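Local structure of putative oxidoreductase (Pseudomonas putida, 3L6D) at residues L242-A253 against F266-A277. The protein probably acts as an NADP-dependent oxidoreductase related to the reductive aminases and 6-phosphogluconate dehydrogenases. Residues are numbered along the deposited sequence; the frame is centred on the assembly and turned at random.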
# COMPACT_ATOMS: atom_id res chain seq x y z
N LEU B 242 -4.74 19.27 -0.92
CA LEU B 242 -5.64 18.53 -0.06
C LEU B 242 -7.12 18.79 -0.42
O LEU B 242 -7.90 17.84 -0.47
CB LEU B 242 -5.35 18.82 1.41
CG LEU B 242 -6.02 17.90 2.42
CD1 LEU B 242 -5.07 17.58 3.52
CD2 LEU B 242 -7.30 18.57 2.95
N ASP B 243 -7.50 20.04 -0.69
CA ASP B 243 -8.91 20.32 -0.97
C ASP B 243 -9.40 19.68 -2.26
O ASP B 243 -10.51 19.18 -2.30
CB ASP B 243 -9.28 21.83 -0.92
CG ASP B 243 -8.44 22.70 -1.85
OD1 ASP B 243 -8.52 23.93 -1.66
OD2 ASP B 243 -7.71 22.22 -2.74
N VAL B 244 -8.55 19.67 -3.28
CA VAL B 244 -8.78 18.94 -4.53
C VAL B 244 -8.98 17.44 -4.29
O VAL B 244 -9.90 16.82 -4.84
CB VAL B 244 -7.59 19.18 -5.52
CG1 VAL B 244 -7.76 18.36 -6.78
CG2 VAL B 244 -7.50 20.69 -5.87
N HIS B 245 -8.14 16.85 -3.43
CA HIS B 245 -8.32 15.45 -3.06
C HIS B 245 -9.62 15.24 -2.32
O HIS B 245 -10.33 14.27 -2.59
CB HIS B 245 -7.13 14.92 -2.22
CG HIS B 245 -5.90 14.61 -3.03
ND1 HIS B 245 -5.10 15.59 -3.56
CD2 HIS B 245 -5.34 13.43 -3.38
CE1 HIS B 245 -4.09 15.03 -4.20
NE2 HIS B 245 -4.21 13.72 -4.11
N ALA B 246 -9.96 16.14 -1.40
CA ALA B 246 -11.25 16.03 -0.70
C ALA B 246 -12.41 15.93 -1.69
O ALA B 246 -13.33 15.10 -1.52
CB ALA B 246 -11.46 17.18 0.26
N ASP B 247 -12.32 16.74 -2.75
CA ASP B 247 -13.35 16.80 -3.82
C ASP B 247 -13.46 15.48 -4.57
O ASP B 247 -14.55 14.90 -4.67
CB ASP B 247 -13.04 17.91 -4.84
CG ASP B 247 -13.39 19.30 -4.32
OD1 ASP B 247 -14.07 19.37 -3.27
OD2 ASP B 247 -12.99 20.31 -4.97
N ALA B 248 -12.32 15.03 -5.08
CA ALA B 248 -12.18 13.73 -5.69
C ALA B 248 -12.70 12.60 -4.79
O ALA B 248 -13.39 11.70 -5.27
CB ALA B 248 -10.72 13.49 -6.05
N PHE B 249 -12.31 12.60 -3.51
CA PHE B 249 -12.72 11.51 -2.60
C PHE B 249 -14.25 11.46 -2.44
O PHE B 249 -14.84 10.39 -2.51
CB PHE B 249 -12.04 11.63 -1.22
CG PHE B 249 -10.52 11.43 -1.22
CD1 PHE B 249 -9.79 11.41 -2.40
CD2 PHE B 249 -9.82 11.30 -0.01
CE1 PHE B 249 -8.39 11.28 -2.40
CE2 PHE B 249 -8.42 11.15 0.00
CZ PHE B 249 -7.70 11.13 -1.21
N ALA B 250 -14.88 12.62 -2.23
CA ALA B 250 -16.35 12.69 -2.15
C ALA B 250 -17.05 12.15 -3.41
O ALA B 250 -18.10 11.52 -3.30
CB ALA B 250 -16.81 14.11 -1.81
N HIS B 251 -16.46 12.40 -4.59
CA HIS B 251 -17.01 11.92 -5.86
C HIS B 251 -16.94 10.39 -5.91
O HIS B 251 -17.91 9.73 -6.32
CB HIS B 251 -16.24 12.50 -7.06
CG HIS B 251 -16.62 13.91 -7.45
ND1 HIS B 251 -17.87 14.26 -7.89
CD2 HIS B 251 -15.87 15.05 -7.50
CE1 HIS B 251 -17.90 15.55 -8.18
NE2 HIS B 251 -16.70 16.05 -7.96
N ILE B 252 -15.78 9.84 -5.52
CA ILE B 252 -15.59 8.39 -5.46
C ILE B 252 -16.61 7.78 -4.48
O ILE B 252 -17.29 6.82 -4.82
CB ILE B 252 -14.12 8.02 -5.07
CG1 ILE B 252 -13.18 8.38 -6.20
CG2 ILE B 252 -13.98 6.51 -4.73
CD1 ILE B 252 -11.70 8.55 -5.74
N ALA B 253 -16.75 8.40 -3.30
CA ALA B 253 -17.66 7.90 -2.25
C ALA B 253 -19.11 7.92 -2.70
O ALA B 253 -19.91 7.08 -2.29
CB ALA B 253 -17.49 8.67 -0.96
N PHE B 266 -13.24 3.34 3.29
CA PHE B 266 -13.23 4.56 2.45
C PHE B 266 -14.01 5.74 3.02
O PHE B 266 -13.58 6.89 2.91
CB PHE B 266 -13.62 4.31 0.99
CG PHE B 266 -13.16 5.41 0.08
CD1 PHE B 266 -11.79 5.55 -0.22
CD2 PHE B 266 -14.05 6.37 -0.38
CE1 PHE B 266 -11.35 6.59 -1.03
CE2 PHE B 266 -13.60 7.41 -1.18
CZ PHE B 266 -12.25 7.51 -1.51
N ASP B 267 -15.14 5.45 3.67
CA ASP B 267 -15.91 6.50 4.34
C ASP B 267 -15.03 7.18 5.39
O ASP B 267 -15.10 8.40 5.57
CB ASP B 267 -17.13 5.91 5.03
CG ASP B 267 -18.22 5.47 4.04
OD1 ASP B 267 -18.14 5.84 2.86
OD2 ASP B 267 -19.17 4.77 4.47
N ALA B 268 -14.23 6.38 6.09
CA ALA B 268 -13.43 6.89 7.19
C ALA B 268 -12.32 7.77 6.60
O ALA B 268 -12.01 8.84 7.13
CB ALA B 268 -12.85 5.75 8.01
N VAL B 269 -11.74 7.31 5.50
CA VAL B 269 -10.72 8.06 4.79
C VAL B 269 -11.26 9.41 4.33
O VAL B 269 -10.58 10.43 4.44
CB VAL B 269 -10.25 7.25 3.57
CG1 VAL B 269 -9.46 8.15 2.56
CG2 VAL B 269 -9.46 6.03 4.05
N CYS B 270 -12.48 9.41 3.80
CA CYS B 270 -13.15 10.68 3.43
C CYS B 270 -13.33 11.60 4.61
O CYS B 270 -13.04 12.80 4.52
CB CYS B 270 -14.51 10.42 2.79
SG CYS B 270 -14.34 9.78 1.17
N GLN B 271 -13.77 11.03 5.74
CA GLN B 271 -13.93 11.76 7.01
C GLN B 271 -12.64 12.47 7.41
O GLN B 271 -12.65 13.65 7.72
CB GLN B 271 -14.43 10.82 8.14
CG GLN B 271 -14.63 11.48 9.51
CD GLN B 271 -15.09 10.52 10.62
OE1 GLN B 271 -15.12 9.29 10.45
NE2 GLN B 271 -15.46 11.09 11.76
N VAL B 272 -11.53 11.74 7.39
CA VAL B 272 -10.22 12.29 7.73
C VAL B 272 -9.82 13.49 6.86
O VAL B 272 -9.37 14.53 7.37
CB VAL B 272 -9.13 11.19 7.67
CG1 VAL B 272 -7.73 11.79 7.82
CG2 VAL B 272 -9.36 10.16 8.79
N VAL B 273 -9.97 13.34 5.54
CA VAL B 273 -9.50 14.40 4.64
C VAL B 273 -10.50 15.57 4.63
O VAL B 273 -10.11 16.73 4.60
CB VAL B 273 -9.27 13.87 3.21
CG1 VAL B 273 -8.75 14.95 2.36
CG2 VAL B 273 -8.22 12.71 3.20
N GLN B 274 -11.79 15.28 4.67
CA GLN B 274 -12.76 16.39 4.79
C GLN B 274 -12.41 17.18 6.05
O GLN B 274 -12.26 18.41 6.01
CB GLN B 274 -14.21 15.87 4.80
CG GLN B 274 -14.67 15.19 3.49
CD GLN B 274 -14.94 16.16 2.33
OE1 GLN B 274 -15.07 17.37 2.54
NE2 GLN B 274 -15.03 15.62 1.11
N ARG B 275 -12.21 16.48 7.17
CA ARG B 275 -11.85 17.16 8.41
C ARG B 275 -10.53 17.97 8.36
O ARG B 275 -10.49 19.11 8.85
CB ARG B 275 -11.84 16.20 9.59
CG ARG B 275 -11.96 16.92 10.93
CD ARG B 275 -11.64 15.99 12.05
NE ARG B 275 -10.23 15.68 12.06
CZ ARG B 275 -9.43 15.88 13.10
NH1 ARG B 275 -9.91 16.38 14.22
NH2 ARG B 275 -8.14 15.56 13.00
N ALA B 276 -9.48 17.40 7.77
CA ALA B 276 -8.24 18.15 7.51
C ALA B 276 -8.54 19.42 6.71
O ALA B 276 -7.99 20.50 7.01
CB ALA B 276 -7.21 17.27 6.77
N ALA B 277 -9.40 19.29 5.70
CA ALA B 277 -9.84 20.46 4.91
C ALA B 277 -10.51 21.51 5.79
O ALA B 277 -10.20 22.70 5.70
CB ALA B 277 -10.76 20.03 3.78
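An antiparallel helical hairpin in the all-helical, reductive aminase-like C-terminal domain brings F249 of helix 242-259 into a knob-into-hole fit among F266, V269, C270 and V273 of helix 264-281. The segment axes come within 9.1 Å and cross at -146°, with small residues, A246, A253 and A277, at the interface. The F249 side chain crosses that of V273 at about a right angle, ring atom CE2 lying 3.6 Å from V273 CG2, while F249 CB rests against C270 SG. Beyond the pair, the ring of F249 also meets that of F184 from the second subunit, so the hairpin adjoins the dimer interface. F266, its CG anti to the backbone N (chi1 -160°), swings its ring across I252, with F266 CE2 3.7 Å from I252 CG2 and 4.1 Å from A253 CB. F249 O lies in the plane of the F266 ring at its edge, 3.5 Å from F266 CE2. A serine in place of F266 would probably open a gap beside I252 and A253 and remove one wall of the F249 socket. At the other end L242 spreads its two methyls, CD1 3.9 Å from A276 CB and CD2 3.8 Å from A277 CB.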